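Local coordinates for uncharacterized protein BT_3980 with actin-like ATPase fold (Bacteroides thetaiotaomicron VPI-5482, PDB 3HRG), which is of unknown function but has an actin-like ATPase fold and may bind a nucleotide, at residues I3-S8 / Y64-V69; Q10-I15 / S25-I30; F121-S126 / A138-Q143; S144-E149 / Q251-C256. One frame throughout, in Å; residues are numbered along the deposited sequence.

Contacts 1, 2 and 3 all reach the five-stranded mixed sheet ordered 33-40, 22-28, 12-17, 68-73, 139-142. Contact 2 pairs two of its strands. Contact 1 folds the N-terminal segment against the entry to strand 68-73, its centre about 7 Å from that of contact 2. Contact 3 sets an edge strand, 139-142, against a strand of the separate three-stranded sheet. Helix 144-154 follows directly and packs on the C-terminal helix in contact 4; the centres of contacts 3 and 4 are about 15 Å apart. Contact 2 falls within the chain span of contact 1; contacts 3 and 4 follow in turn. Contacts 1 and 2 thus build one end of the mixed sheet, and contact 3 joins it to the three-stranded sheet.

Contact 1 of 4, residues I3-S8 / Y64-V69; sequences IDFTKS and YSYKRV. With EDO (1,2-ethanediol), chain C.
Phe5 lays its CB over one face of the Tyr64 ring, 4.1 Å from the ring centroid. This is a CH-pi contact, offset toward the rim. The two rings themselves meet obliquely, with their planes 40° apart. Tyr66 comes from another side. Its OH lies at the edge of the Phe5 ring, near the ring plane and 4.1 Å from Phe5 CD1. That hydroxyl is hydrogen-bonded to Phe61 O. Ser8 sits between the two tyrosines. Its OG stands between the backbone N and the carbonyl carbon (chi1 63°), which aims the hydroxyl at the facing loop. There it donates to Ser65 O at 2.7 Å, tilted 28° from the carbonyl plane. Ser8 CB rests 3.8 Å from Tyr66 CE1, and Tyr66 CA makes a CA-H...O contact of 3.3 Å with Ser8 O. Were Tyr66 replaced by an alanine, Phe61 O would probably lose its hydroxyl partner, and Ser8 CB and the Phe5 edge their support. A 1,2-ethanediol, probably from the crystallisation liquor, donates to Tyr66 O. The contact joins the N-terminal 3-10 turn, which follows an Asx turn at Asp4, to the loop entering strand 68-73 of the mixed sheet.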
loop_
_atom_site.group_PDB
_atom_site.type_symbol
_atom_site.label_atom_id
_atom_site.label_comp_id
_atom_site.label_asym_id
_atom_site.label_seq_id
_atom_site.Cartn_x
_atom_site.Cartn_y
_atom_site.Cartn_z
ATOM N N ILE A 3 -14.538 -20.717 2.556
ATOM C CA ILE A 3 -13.503 -21.051 3.499
ATOM C C ILE A 3 -13.998 -22.021 4.575
ATOM O O ILE A 3 -15.036 -21.786 5.190
ATOM C CB ILE A 3 -12.984 -19.768 4.184
ATOM C CG1 ILE A 3 -12.347 -18.820 3.139
ATOM C CG2 ILE A 3 -11.964 -20.116 5.305
ATOM C CD1 ILE A 3 -11.069 -19.466 2.424
ATOM N N ASP A 4 -13.276 -23.126 4.750
ATOM C CA ASP A 4 -13.549 -24.060 5.810
ATOM C C ASP A 4 -12.679 -23.508 6.939
ATOM O O ASP A 4 -11.465 -23.670 6.923
ATOM C CB ASP A 4 -13.171 -25.491 5.435
ATOM C CG ASP A 4 -13.320 -26.472 6.611
ATOM O OD1 ASP A 4 -13.461 -26.015 7.785
ATOM O OD2 ASP A 4 -13.301 -27.699 6.358
ATOM N N PHE A 5 -13.291 -22.840 7.916
ATOM C CA PHE A 5 -12.518 -22.244 9.011
ATOM C C PHE A 5 -11.807 -23.236 9.928
ATOM O O PHE A 5 -10.835 -22.845 10.614
ATOM C CB PHE A 5 -13.351 -21.251 9.820
ATOM C CG PHE A 5 -13.658 -20.012 9.069
ATOM C CD1 PHE A 5 -12.720 -18.975 8.992
ATOM C CD2 PHE A 5 -14.850 -19.871 8.403
ATOM C CE1 PHE A 5 -13.006 -17.823 8.263
ATOM C CE2 PHE A 5 -15.124 -18.719 7.700
ATOM C CZ PHE A 5 -14.203 -17.701 7.648
ATOM N N THR A 6 -12.223 -24.495 9.917
ATOM C CA THR A 6 -11.524 -25.509 10.718
ATOM C C THR A 6 -10.157 -25.835 10.104
ATOM O O THR A 6 -9.352 -26.464 10.774
ATOM C CB THR A 6 -12.339 -26.796 10.963
ATOM O OG1 THR A 6 -12.497 -27.546 9.752
ATOM C CG2 THR A 6 -13.671 -26.432 11.551
ATOM N N LYS A 7 -9.896 -25.387 8.860
ATOM C CA LYS A 7 -8.591 -25.572 8.212
ATOM C C LYS A 7 -7.737 -24.285 8.293
ATOM O O LYS A 7 -6.706 -24.182 7.610
ATOM C CB LYS A 7 -8.780 -26.007 6.755
ATOM C CG LYS A 7 -9.474 -27.380 6.576
ATOM C CD LYS A 7 -9.827 -27.685 5.103
ATOM C CE LYS A 7 -10.414 -29.095 4.912
ATOM N NZ LYS A 7 -9.425 -30.127 5.380
ATOM N N SER A 8 -8.147 -23.318 9.126
ATOM C CA SER A 8 -7.439 -22.036 9.232
ATOM C C SER A 8 -5.932 -22.139 9.497
ATOM O O SER A 8 -5.169 -21.282 9.003
ATOM C CB SER A 8 -8.065 -21.145 10.313
ATOM O OG SER A 8 -7.933 -21.757 11.579
ATOM N N TYR A 64 -9.324 -17.138 15.133
ATOM C CA TYR A 64 -8.879 -18.485 14.696
ATOM C C TYR A 64 -7.349 -18.448 14.520
ATOM O O TYR A 64 -6.757 -17.366 14.379
ATOM C CB TYR A 64 -9.576 -18.888 13.361
ATOM C CG TYR A 64 -10.991 -19.459 13.459
ATOM C CD1 TYR A 64 -12.117 -18.636 13.575
ATOM C CD2 TYR A 64 -11.203 -20.855 13.446
ATOM C CE1 TYR A 64 -13.418 -19.172 13.729
ATOM C CE2 TYR A 64 -12.488 -21.412 13.564
ATOM C CZ TYR A 64 -13.590 -20.561 13.693
ATOM O OH TYR A 64 -14.837 -21.129 13.806
ATOM N N SER A 65 -6.697 -19.606 14.540
ATOM C CA SER A 65 -5.251 -19.660 14.309
ATOM C C SER A 65 -4.969 -19.856 12.831
ATOM O O SER A 65 -5.536 -20.741 12.205
ATOM C CB SER A 65 -4.607 -20.787 15.092
ATOM O OG SER A 65 -4.861 -20.572 16.466
ATOM N N TYR A 66 -4.086 -19.018 12.292
ATOM C CA TYR A 66 -3.668 -19.062 10.888
ATOM C C TYR A 66 -2.221 -19.492 10.777
ATOM O O TYR A 66 -1.480 -19.402 11.740
ATOM C CB TYR A 66 -3.885 -17.701 10.225
ATOM C CG TYR A 66 -5.349 -17.373 10.188
ATOM C CD1 TYR A 66 -6.160 -17.877 9.173
ATOM C CD2 TYR A 66 -5.955 -16.634 11.205
ATOM C CE1 TYR A 66 -7.556 -17.612 9.154
ATOM C CE2 TYR A 66 -7.340 -16.387 11.204
ATOM C CZ TYR A 66 -8.128 -16.869 10.187
ATOM O OH TYR A 66 -9.500 -16.633 10.156
ATOM N N LYS A 67 -1.852 -20.031 9.625
ATOM C CA LYS A 67 -0.471 -20.434 9.382
ATOM C C LYS A 67 0.420 -19.196 9.342
ATOM O O LYS A 67 1.530 -19.221 9.868
ATOM C CB LYS A 67 -0.312 -21.149 8.034
ATOM C CG LYS A 67 1.098 -21.717 7.823
ATOM C CD LYS A 67 1.199 -22.400 6.490
ATOM C CE LYS A 67 2.600 -22.964 6.215
ATOM N NZ LYS A 67 2.904 -24.131 7.102
ATOM N N ARG A 68 -0.105 -18.131 8.744
ATOM C CA ARG A 68 0.623 -16.883 8.577
ATOM C C ARG A 68 -0.325 -15.704 8.605
ATOM O O ARG A 68 -1.475 -15.810 8.160
ATOM C CB ARG A 68 1.379 -16.893 7.249
ATOM C CG ARG A 68 2.073 -15.574 6.921
ATOM C CD ARG A 68 2.919 -15.633 5.688
ATOM N NE ARG A 68 4.033 -16.565 5.817
ATOM C CZ ARG A 68 5.055 -16.584 4.974
ATOM N NH1 ARG A 68 5.094 -15.700 3.986
ATOM N NH2 ARG A 68 6.042 -17.455 5.133
ATOM N N VAL A 69 0.157 -14.605 9.160
ATOM C CA VAL A 69 -0.595 -13.373 9.229
ATOM C C VAL A 69 0.259 -12.225 8.709
ATOM O O VAL A 69 1.330 -11.947 9.282
ATOM C CB VAL A 69 -1.056 -13.028 10.648
ATOM C CG1 VAL A 69 -1.859 -11.684 10.589
ATOM C CG2 VAL A 69 -1.891 -14.162 11.246
HETATM C C1 EDO C . 1.519 -15.591 13.898
HETATM O O1 EDO C . 1.302 -14.966 15.175
HETATM C C2 EDO C . 0.239 -15.822 13.132
HETATM O O2 EDO C . -0.120 -17.209 13.178
#

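Contact 2 of 4, residues Q10-I15 / S25-I30; sequences QYTLSI and SIYNPI
Tyr11 lies along the end of strand 25-28 and the turn after it, and its side chain meets four successive residues, Ile26 to Pro29. CB comes first. It is 3.4 Å from Tyr27 O and also touches Ile26 CG2. The first torsion turns CG beside the backbone N (chi1 -52°), and the ring then runs out across Asn28. CD2 stays near Ile26 CG2, while CD1 reaches Asn28 CA and, more loosely, Pro29 CD. The tightest approach of the ring is Tyr11 CE1 to Asn28 CG, 3.2 Å. The ring and amide planes are 39° apart, so the two groups are neither stacked nor perpendicular. At the tip, Tyr11 OH is hydrogen-bonded to a water at 2.8 Å that lies in the ring plane. The same water accepts from Asn28 ND2, bridging the hydroxyl and the amide. Asn28 OD1 is used within its own turn, where it accepts from Asn31 N and weakly from Ile30 N.

Beyond Tyr11 the segments form a beta hairpin, strands 12-17 and 22-28 of the mixed sheet. Thr12 and Tyr27 are a hydrogen-bonded pair, with Thr12 N to Tyr27 O at 3.0 Å and Tyr27 N to Thr12 O at 2.9 Å. Ser14 and Ser25 are the next such pair. Leu13 and Ile26 form the non-hydrogen-bonded pair between them. Their side chains share the opposite face from Thr12 and Ser14, and Leu13 CD1 meets Ile26 CG1 at 4.0 Å. Phe5 and Tyr66 also pack on Ile26. Ser14 and Ser25 both touch Met250 of helix 248-255.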
loop_
_atom_site.group_PDB
_atom_site.type_symbol
_atom_site.label_atom_id
_atom_site.label_comp_id
_atom_site.label_asym_id
_atom_site.label_seq_id
_atom_site.Cartn_x
_atom_site.Cartn_y
_atom_site.Cartn_z
ATOM N N GLN A 10 -3.827 -23.930 8.150
ATOM C CA GLN A 10 -3.097 -24.030 6.881
ATOM C C GLN A 10 -3.145 -22.764 6.019
ATOM O O GLN A 10 -2.479 -22.699 4.989
ATOM C CB GLN A 10 -3.672 -25.175 6.054
ATOM C CG GLN A 10 -3.254 -26.525 6.587
ATOM C CD GLN A 10 -3.797 -27.641 5.751
ATOM O OE1 GLN A 10 -5.027 -27.780 5.629
ATOM N NE2 GLN A 10 -2.883 -28.471 5.175
ATOM N N TYR A 11 -3.926 -21.771 6.443
ATOM C CA TYR A 11 -4.202 -20.603 5.636
ATOM C C TYR A 11 -3.510 -19.328 6.120
ATOM O O TYR A 11 -3.041 -19.249 7.257
ATOM C CB TYR A 11 -5.707 -20.365 5.515
ATOM C CG TYR A 11 -6.548 -21.541 5.062
ATOM C CD1 TYR A 11 -6.037 -22.548 4.242
ATOM C CD2 TYR A 11 -7.892 -21.598 5.385
ATOM C CE1 TYR A 11 -6.849 -23.624 3.818
ATOM C CE2 TYR A 11 -8.722 -22.658 4.948
ATOM C CZ TYR A 11 -8.188 -23.661 4.160
ATOM O OH TYR A 11 -9.000 -24.716 3.749
ATOM N N THR A 12 -3.466 -18.365 5.204
ATOM C CA THR A 12 -2.811 -17.086 5.440
ATOM C C THR A 12 -3.877 -16.011 5.544
ATOM O O THR A 12 -4.717 -15.897 4.664
ATOM C CB THR A 12 -1.803 -16.751 4.306
ATOM O OG1 THR A 12 -0.756 -17.713 4.296
ATOM C CG2 THR A 12 -1.155 -15.349 4.486
ATOM N N LEU A 13 -3.846 -15.252 6.631
ATOM C CA LEU A 13 -4.740 -14.122 6.838
ATOM C C LEU A 13 -3.976 -12.858 6.473
ATOM O O LEU A 13 -2.890 -12.651 6.990
ATOM C CB LEU A 13 -5.120 -14.006 8.304
ATOM C CG LEU A 13 -5.992 -12.824 8.761
ATOM C CD1 LEU A 13 -7.340 -12.890 8.036
ATOM C CD2 LEU A 13 -6.137 -12.827 10.279
ATOM N N SER A 14 -4.554 -12.004 5.636
ATOM C CA SER A 14 -3.914 -10.723 5.279
ATOM C C SER A 14 -4.865 -9.635 5.716
ATOM O O SER A 14 -6.080 -9.725 5.477
ATOM C CB SER A 14 -3.577 -10.619 3.811
ATOM O OG SER A 14 -2.640 -11.602 3.444
ATOM N N ILE A 15 -4.304 -8.647 6.401
ATOM C CA ILE A 15 -5.040 -7.542 6.973
ATOM C C ILE A 15 -4.500 -6.238 6.461
ATOM O O ILE A 15 -3.292 -5.995 6.597
ATOM C CB ILE A 15 -4.876 -7.511 8.517
ATOM C CG1 ILE A 15 -5.404 -8.805 9.181
ATOM C CG2 ILE A 15 -5.629 -6.318 9.129
ATOM C CD1 ILE A 15 -5.158 -8.899 10.675
ATOM N N SER A 25 -8.389 -10.762 4.060
ATOM C CA SER A 25 -8.524 -11.837 3.091
ATOM C C SER A 25 -7.830 -13.085 3.621
ATOM O O SER A 25 -6.850 -13.006 4.360
ATOM C CB SER A 25 -7.985 -11.474 1.730
ATOM O OG SER A 25 -6.601 -11.256 1.823
ATOM N N ILE A 26 -8.358 -14.223 3.220
ATOM C CA ILE A 26 -7.847 -15.528 3.603
ATOM C C ILE A 26 -7.404 -16.212 2.313
ATOM O O ILE A 26 -8.169 -16.277 1.356
ATOM C CB ILE A 26 -8.921 -16.329 4.407
ATOM C CG1 ILE A 26 -9.147 -15.639 5.755
ATOM C CG2 ILE A 26 -8.450 -17.751 4.626
ATOM C CD1 ILE A 26 -10.084 -16.358 6.704
ATOM N N TYR A 27 -6.145 -16.657 2.283
ATOM C CA TYR A 27 -5.527 -17.328 1.169
ATOM C C TYR A 27 -5.251 -18.792 1.544
ATOM O O TYR A 27 -4.659 -19.068 2.587
ATOM C CB TYR A 27 -4.224 -16.633 0.759
ATOM C CG TYR A 27 -3.375 -17.424 -0.215
ATOM C CD1 TYR A 27 -3.723 -17.531 -1.556
ATOM C CD2 TYR A 27 -2.221 -18.074 0.210
ATOM C CE1 TYR A 27 -2.950 -18.260 -2.446
ATOM C CE2 TYR A 27 -1.441 -18.803 -0.671
ATOM C CZ TYR A 27 -1.815 -18.897 -1.989
ATOM O OH TYR A 27 -1.048 -19.632 -2.841
ATOM N N ASN A 28 -5.701 -19.693 0.669
ATOM C CA ASN A 28 -5.563 -21.138 0.798
ATOM C C ASN A 28 -4.488 -21.579 -0.178
ATOM O O ASN A 28 -4.736 -21.561 -1.365
ATOM C CB ASN A 28 -6.906 -21.825 0.481
ATOM C CG ASN A 28 -6.845 -23.350 0.581
ATOM O OD1 ASN A 28 -5.764 -23.935 0.644
ATOM N ND2 ASN A 28 -8.004 -23.994 0.571
ATOM N N PRO A 29 -3.287 -21.956 0.308
ATOM C CA PRO A 29 -2.246 -22.415 -0.645
ATOM C C PRO A 29 -2.438 -23.853 -1.103
ATOM O O PRO A 29 -1.827 -24.245 -2.086
ATOM C CB PRO A 29 -0.955 -22.357 0.179
ATOM C CG PRO A 29 -1.410 -22.678 1.570
ATOM C CD PRO A 29 -2.804 -22.025 1.701
ATOM N N ILE A 30 -3.259 -24.630 -0.388
ATOM C CA ILE A 30 -3.481 -26.045 -0.708
ATOM C C ILE A 30 -4.232 -26.164 -2.029
ATOM O O ILE A 30 -3.784 -26.874 -2.925
ATOM C CB ILE A 30 -4.234 -26.815 0.439
ATOM C CG1 ILE A 30 -3.487 -26.714 1.782
ATOM C CG2 ILE A 30 -4.391 -28.249 0.072
ATOM C CD1 ILE A 30 -1.995 -27.168 1.753
HETATM O O HOH W 1 -7.828 -26.769 2.236
#

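Contact 3 of 4, residues F121-S126 / A138-Q143; sequences FGIDKS and ARFYSQ
Phe140 is the first residue of strand 139-142 to touch strand 121-124. Its ring crosses the Ile123 side chain at about a right angle, and Ile123 CD1 lies 3.8 Å from Phe140 CD2. The Ile123 chain is fully extended, with CG1 opposite the backbone N (chi1 -175°), which carries CD1 out to that ring. Phe140 also meets the ring of Tyr128. Its carbonyl O lies at the edge of the Phe121 ring, with Phe140 O 3.6 Å from Phe121 CZ, and is hydrogen-bonded to Asn110 ND2.

At Tyr141 the side chain starts away from strand 121-124 and the backbone makes the contact. Tyr141 C sits 3.7 Å above the plane of the Phe121 ring, toward its rim. Ser142 comes next, with its N over the centre of the same face. That N is hydrogen-bonded to Asn110 OD1, so the Asn110 amide holds the backbone on both sides of Tyr141. Ser142 CB adds an off-centre CH-pi contact, 4.1 Å from the ring centroid. Ser142 OG is used ahead in the chain, where it accepts from Ser144 N at the start of helix 144-154.

Without the Phe121 ring, as with a serine in its place, a gap is likely to open beneath the 141-142 peptide. The two strands run at 119° and are not paired. This is buried packing between edge strand 139-142 of the mixed sheet and strand 117-124 of the three-stranded antiparallel sheet, within the actin-like ATPase fold.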
loop_
_atom_site.group_PDB
_atom_site.type_symbol
_atom_site.label_atom_id
_atom_site.label_comp_id
_atom_site.label_asym_id
_atom_site.label_seq_id
_atom_site.Cartn_x
_atom_site.Cartn_y
_atom_site.Cartn_z
ATOM N N PHE A 121 8.927 2.530 7.260
ATOM C CA PHE A 121 7.536 2.947 7.489
ATOM C C PHE A 121 7.164 3.008 8.977
ATOM O O PHE A 121 7.693 2.295 9.809
ATOM C CB PHE A 121 6.563 2.025 6.710
ATOM C CG PHE A 121 6.495 0.598 7.211
ATOM C CD1 PHE A 121 7.427 -0.354 6.801
ATOM C CD2 PHE A 121 5.485 0.194 8.083
ATOM C CE1 PHE A 121 7.364 -1.677 7.256
ATOM C CE2 PHE A 121 5.422 -1.127 8.537
ATOM C CZ PHE A 121 6.362 -2.062 8.108
ATOM N N GLY A 122 6.229 3.886 9.283
ATOM C CA GLY A 122 5.792 4.059 10.652
ATOM C C GLY A 122 4.506 3.300 10.910
ATOM O O GLY A 122 3.696 3.089 10.001
ATOM N N ILE A 123 4.331 2.886 12.149
ATOM C CA ILE A 123 3.095 2.249 12.566
ATOM C C ILE A 123 2.775 2.772 13.966
ATOM O O ILE A 123 3.679 2.956 14.810
ATOM C CB ILE A 123 3.194 0.704 12.541
ATOM C CG1 ILE A 123 1.837 0.047 12.869
ATOM C CG2 ILE A 123 4.269 0.205 13.528
ATOM C CD1 ILE A 123 1.900 -1.487 12.806
ATOM N N ASP A 124 1.505 3.059 14.225
ATOM C CA ASP A 124 1.110 3.526 15.545
ATOM C C ASP A 124 1.512 2.458 16.584
ATOM O O ASP A 124 1.230 1.269 16.388
ATOM C CB ASP A 124 -0.379 3.780 15.554
ATOM C CG ASP A 124 -0.880 4.138 16.905
ATOM O OD1 ASP A 124 -0.522 5.225 17.467
ATOM O OD2 ASP A 124 -1.612 3.302 17.422
ATOM N N LYS A 125 2.148 2.864 17.671
ATOM C CA LYS A 125 2.634 1.912 18.677
ATOM C C LYS A 125 1.529 1.145 19.402
ATOM O O LYS A 125 1.696 -0.023 19.689
ATOM C CB LYS A 125 3.539 2.611 19.687
ATOM C CG LYS A 125 4.113 1.720 20.753
ATOM C CD LYS A 125 5.255 2.446 21.513
ATOM C CE LYS A 125 5.798 1.576 22.654
ATOM N NZ LYS A 125 6.943 2.231 23.394
ATOM N N SER A 126 0.437 1.820 19.745
ATOM C CA SER A 126 -0.706 1.166 20.384
ATOM C C SER A 126 -1.259 0.067 19.459
ATOM O O SER A 126 -1.623 -1.023 19.911
ATOM C CB SER A 126 -1.818 2.171 20.661
ATOM O OG SER A 126 -1.384 3.162 21.557
ATOM N N ALA A 138 3.325 -12.270 13.344
ATOM C CA ALA A 138 2.804 -11.561 12.174
ATOM C C ALA A 138 3.919 -10.864 11.409
ATOM O O ALA A 138 4.925 -10.456 12.022
ATOM C CB ALA A 138 1.826 -10.502 12.610
ATOM N N ARG A 139 3.764 -10.764 10.092
ATOM C CA ARG A 139 4.732 -10.048 9.291
ATOM C C ARG A 139 4.090 -8.702 8.988
ATOM O O ARG A 139 2.944 -8.640 8.503
ATOM C CB ARG A 139 5.094 -10.812 8.029
ATOM C CG ARG A 139 5.595 -12.215 8.339
ATOM C CD ARG A 139 6.215 -12.904 7.139
ATOM N NE ARG A 139 5.481 -12.669 5.908
ATOM C CZ ARG A 139 5.734 -13.292 4.762
ATOM N NH1 ARG A 139 6.668 -14.241 4.718
ATOM N NH2 ARG A 139 5.032 -12.982 3.677
ATOM N N PHE A 140 4.821 -7.623 9.276
ATOM C CA PHE A 140 4.313 -6.243 9.042
ATOM C C PHE A 140 4.900 -5.612 7.789
ATOM O O PHE A 140 6.124 -5.634 7.610
ATOM C CB PHE A 140 4.651 -5.349 10.206
ATOM C CG PHE A 140 3.917 -5.702 11.467
ATOM C CD1 PHE A 140 4.369 -6.720 12.265
ATOM C CD2 PHE A 140 2.756 -5.009 11.819
ATOM C CE1 PHE A 140 3.685 -7.071 13.422
ATOM C CE2 PHE A 140 2.056 -5.357 12.974
ATOM C CZ PHE A 140 2.538 -6.356 13.775
ATOM N N TYR A 141 4.028 -5.048 6.951
ATOM C CA TYR A 141 4.460 -4.397 5.721
ATOM C C TYR A 141 3.849 -3.059 5.536
ATOM O O TYR A 141 2.754 -2.808 5.991
ATOM C CB TYR A 141 3.998 -5.181 4.494
ATOM C CG TYR A 141 4.526 -6.589 4.428
ATOM C CD1 TYR A 141 5.744 -6.871 3.803
ATOM C CD2 TYR A 141 3.807 -7.633 4.976
ATOM C CE1 TYR A 141 6.237 -8.151 3.750
ATOM C CE2 TYR A 141 4.286 -8.920 4.936
ATOM C CZ TYR A 141 5.499 -9.175 4.320
ATOM O OH TYR A 141 5.923 -10.450 4.289
ATOM N N SER A 142 4.589 -2.197 4.862
ATOM C CA SER A 142 4.052 -0.971 4.365
ATOM C C SER A 142 3.234 -1.438 3.183
ATOM O O SER A 142 3.628 -2.404 2.498
ATOM C CB SER A 142 5.173 -0.061 3.815
ATOM O OG SER A 142 4.665 1.061 3.080
ATOM N N GLN A 143 2.107 -0.794 2.906
ATOM C CA GLN A 143 1.302 -1.137 1.721
ATOM C C GLN A 143 2.155 -0.927 0.450
ATOM O O GLN A 143 1.990 -1.652 -0.542
ATOM C CB GLN A 143 0.018 -0.324 1.674
ATOM C CG GLN A 143 -0.824 -0.579 0.446
ATOM C CD GLN A 143 -1.979 0.330 0.303
ATOM O OE1 GLN A 143 -1.835 1.545 0.423
ATOM N NE2 GLN A 143 -3.142 -0.232 -0.056
#

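Contact 4 of 4, residues S144-E149 / Q251-C256; sequences STPLIE and QALLTC
Glu149 CG stands beside its backbone N (chi1 -59°), and the chain then extends toward Cys256. Cys256 SG lies between its own backbone N and carbonyl carbon (chi1 68°), which turns the sulfur back toward Pro146. These torsions serve a helix-helix packing contact in the actin-like fold. Helix 144-154 meets the C-terminal helix 248-255, with the local axes 8.1 Å apart and crossing at 72°. Pro146 fills the centre of the contact. Its CB rests on the backbone of Leu253, with Pro146 CB 3.8 Å from Leu253 N, and also touches Leu253 CD1. The closest CA atoms of the two segments belong to this pair.

Ala252 points its methyl at helix 144-154. Its CB is 3.6 Å from Pro146 O and 4.1 Å from Pro146 CB. From the next position, Leu147 CD2 comes round to Ala252 CB at 4.0 Å, although the CB of Leu147 starts away from the C-terminal helix. Tyr150 also packs on Ala252. On its other side, helix 144-154 faces the sheets, with Ile148 against Ile119 and Tyr175. At the end of the C-terminal helix, Glu149 OE1 lies 3.2 Å from Cys256 CB.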
loop_
_atom_site.group_PDB
_atom_site.type_symbol
_atom_site.label_atom_id
_atom_site.label_comp_id
_atom_site.label_asym_id
_atom_site.label_seq_id
_atom_site.Cartn_x
_atom_site.Cartn_y
_atom_site.Cartn_z
ATOM N N SER A 144 3.075 0.042 0.498
ATOM C CA SER A 144 3.983 0.305 -0.608
ATOM C C SER A 144 4.880 -0.883 -1.012
ATOM O O SER A 144 5.248 -1.002 -2.186
ATOM C CB SER A 144 4.848 1.499 -0.298
ATOM O OG SER A 144 4.079 2.693 -0.232
ATOM N N THR A 145 5.200 -1.766 -0.068
ATOM C CA THR A 145 6.068 -2.921 -0.355
ATOM C C THR A 145 5.489 -3.886 -1.431
ATOM O O THR A 145 6.119 -4.060 -2.490
ATOM C CB THR A 145 6.483 -3.587 0.941
ATOM O OG1 THR A 145 7.218 -2.629 1.720
ATOM C CG2 THR A 145 7.313 -4.854 0.676
ATOM N N PRO A 146 4.312 -4.503 -1.189
ATOM C CA PRO A 146 3.753 -5.315 -2.265
ATOM C C PRO A 146 3.381 -4.508 -3.518
ATOM O O PRO A 146 3.439 -5.059 -4.601
ATOM C CB PRO A 146 2.474 -5.912 -1.631
ATOM C CG PRO A 146 2.211 -5.015 -0.431
ATOM C CD PRO A 146 3.516 -4.639 0.054
ATOM N N LEU A 147 2.989 -3.236 -3.383
ATOM C CA LEU A 147 2.622 -2.445 -4.550
ATOM C C LEU A 147 3.826 -2.245 -5.485
ATOM O O LEU A 147 3.707 -2.407 -6.692
ATOM C CB LEU A 147 1.978 -1.111 -4.176
ATOM C CG LEU A 147 0.543 -1.118 -3.633
ATOM C CD1 LEU A 147 0.048 0.306 -3.361
ATOM C CD2 LEU A 147 -0.420 -1.806 -4.582
ATOM N N ILE A 148 4.978 -1.948 -4.915
ATOM C CA ILE A 148 6.202 -1.761 -5.702
ATOM C C ILE A 148 6.604 -3.043 -6.389
ATOM O O ILE A 148 6.910 -3.025 -7.580
ATOM C CB ILE A 148 7.359 -1.265 -4.826
ATOM C CG1 ILE A 148 7.089 0.180 -4.459
ATOM C CG2 ILE A 148 8.698 -1.397 -5.570
ATOM C CD1 ILE A 148 7.971 0.750 -3.376
ATOM N N GLU A 149 6.551 -4.173 -5.677
ATOM C CA GLU A 149 6.899 -5.446 -6.319
ATOM C C GLU A 149 5.965 -5.763 -7.504
ATOM O O GLU A 149 6.400 -6.193 -8.579
ATOM C CB GLU A 149 6.877 -6.601 -5.321
ATOM C CG GLU A 149 7.837 -6.376 -4.194
ATOM C CD GLU A 149 8.110 -7.593 -3.355
ATOM O OE1 GLU A 149 7.519 -8.663 -3.611
ATOM O OE2 GLU A 149 8.964 -7.460 -2.451
ATOM N N GLN A 251 -4.335 -8.043 -4.347
ATOM C CA GLN A 251 -3.939 -8.642 -5.622
ATOM C C GLN A 251 -2.404 -8.606 -5.668
ATOM O O GLN A 251 -1.766 -9.622 -5.983
ATOM C CB GLN A 251 -4.548 -7.889 -6.813
ATOM N N ALA A 252 -1.840 -7.441 -5.313
ATOM C CA ALA A 252 -0.391 -7.241 -5.227
ATOM C C ALA A 252 0.245 -8.171 -4.180
ATOM O O ALA A 252 1.195 -8.909 -4.485
ATOM C CB ALA A 252 -0.086 -5.792 -4.888
ATOM N N LEU A 253 -0.288 -8.142 -2.956
ATOM C CA LEU A 253 0.233 -8.980 -1.868
ATOM C C LEU A 253 0.147 -10.478 -2.204
ATOM O O LEU A 253 0.982 -11.260 -1.733
ATOM C CB LEU A 253 -0.504 -8.693 -0.547
ATOM C CG LEU A 253 0.037 -9.385 0.717
ATOM C CD1 LEU A 253 1.417 -8.867 1.121
ATOM C CD2 LEU A 253 -0.941 -9.213 1.852
ATOM N N LEU A 254 -0.859 -10.873 -2.996
ATOM C CA LEU A 254 -1.039 -12.280 -3.401
ATOM C C LEU A 254 -0.033 -12.725 -4.471
ATOM O O LEU A 254 0.344 -13.898 -4.514
ATOM C CB LEU A 254 -2.469 -12.527 -3.906
ATOM N N THR A 255 0.396 -11.797 -5.328
ATOM C CA THR A 255 1.361 -12.099 -6.392
ATOM C C THR A 255 2.808 -12.341 -5.911
ATOM O O THR A 255 3.595 -12.958 -6.636
ATOM C CB THR A 255 1.383 -10.953 -7.461
ATOM N N CYS A 256 3.143 -11.900 -4.691
ATOM C CA CYS A 256 4.512 -11.992 -4.149
ATOM C C CYS A 256 4.720 -12.947 -2.962
ATOM O O CYS A 256 3.769 -13.531 -2.432
ATOM C CB CYS A 256 4.921 -10.593 -3.692
ATOM S SG CYS A 256 3.955 -10.045 -2.260
#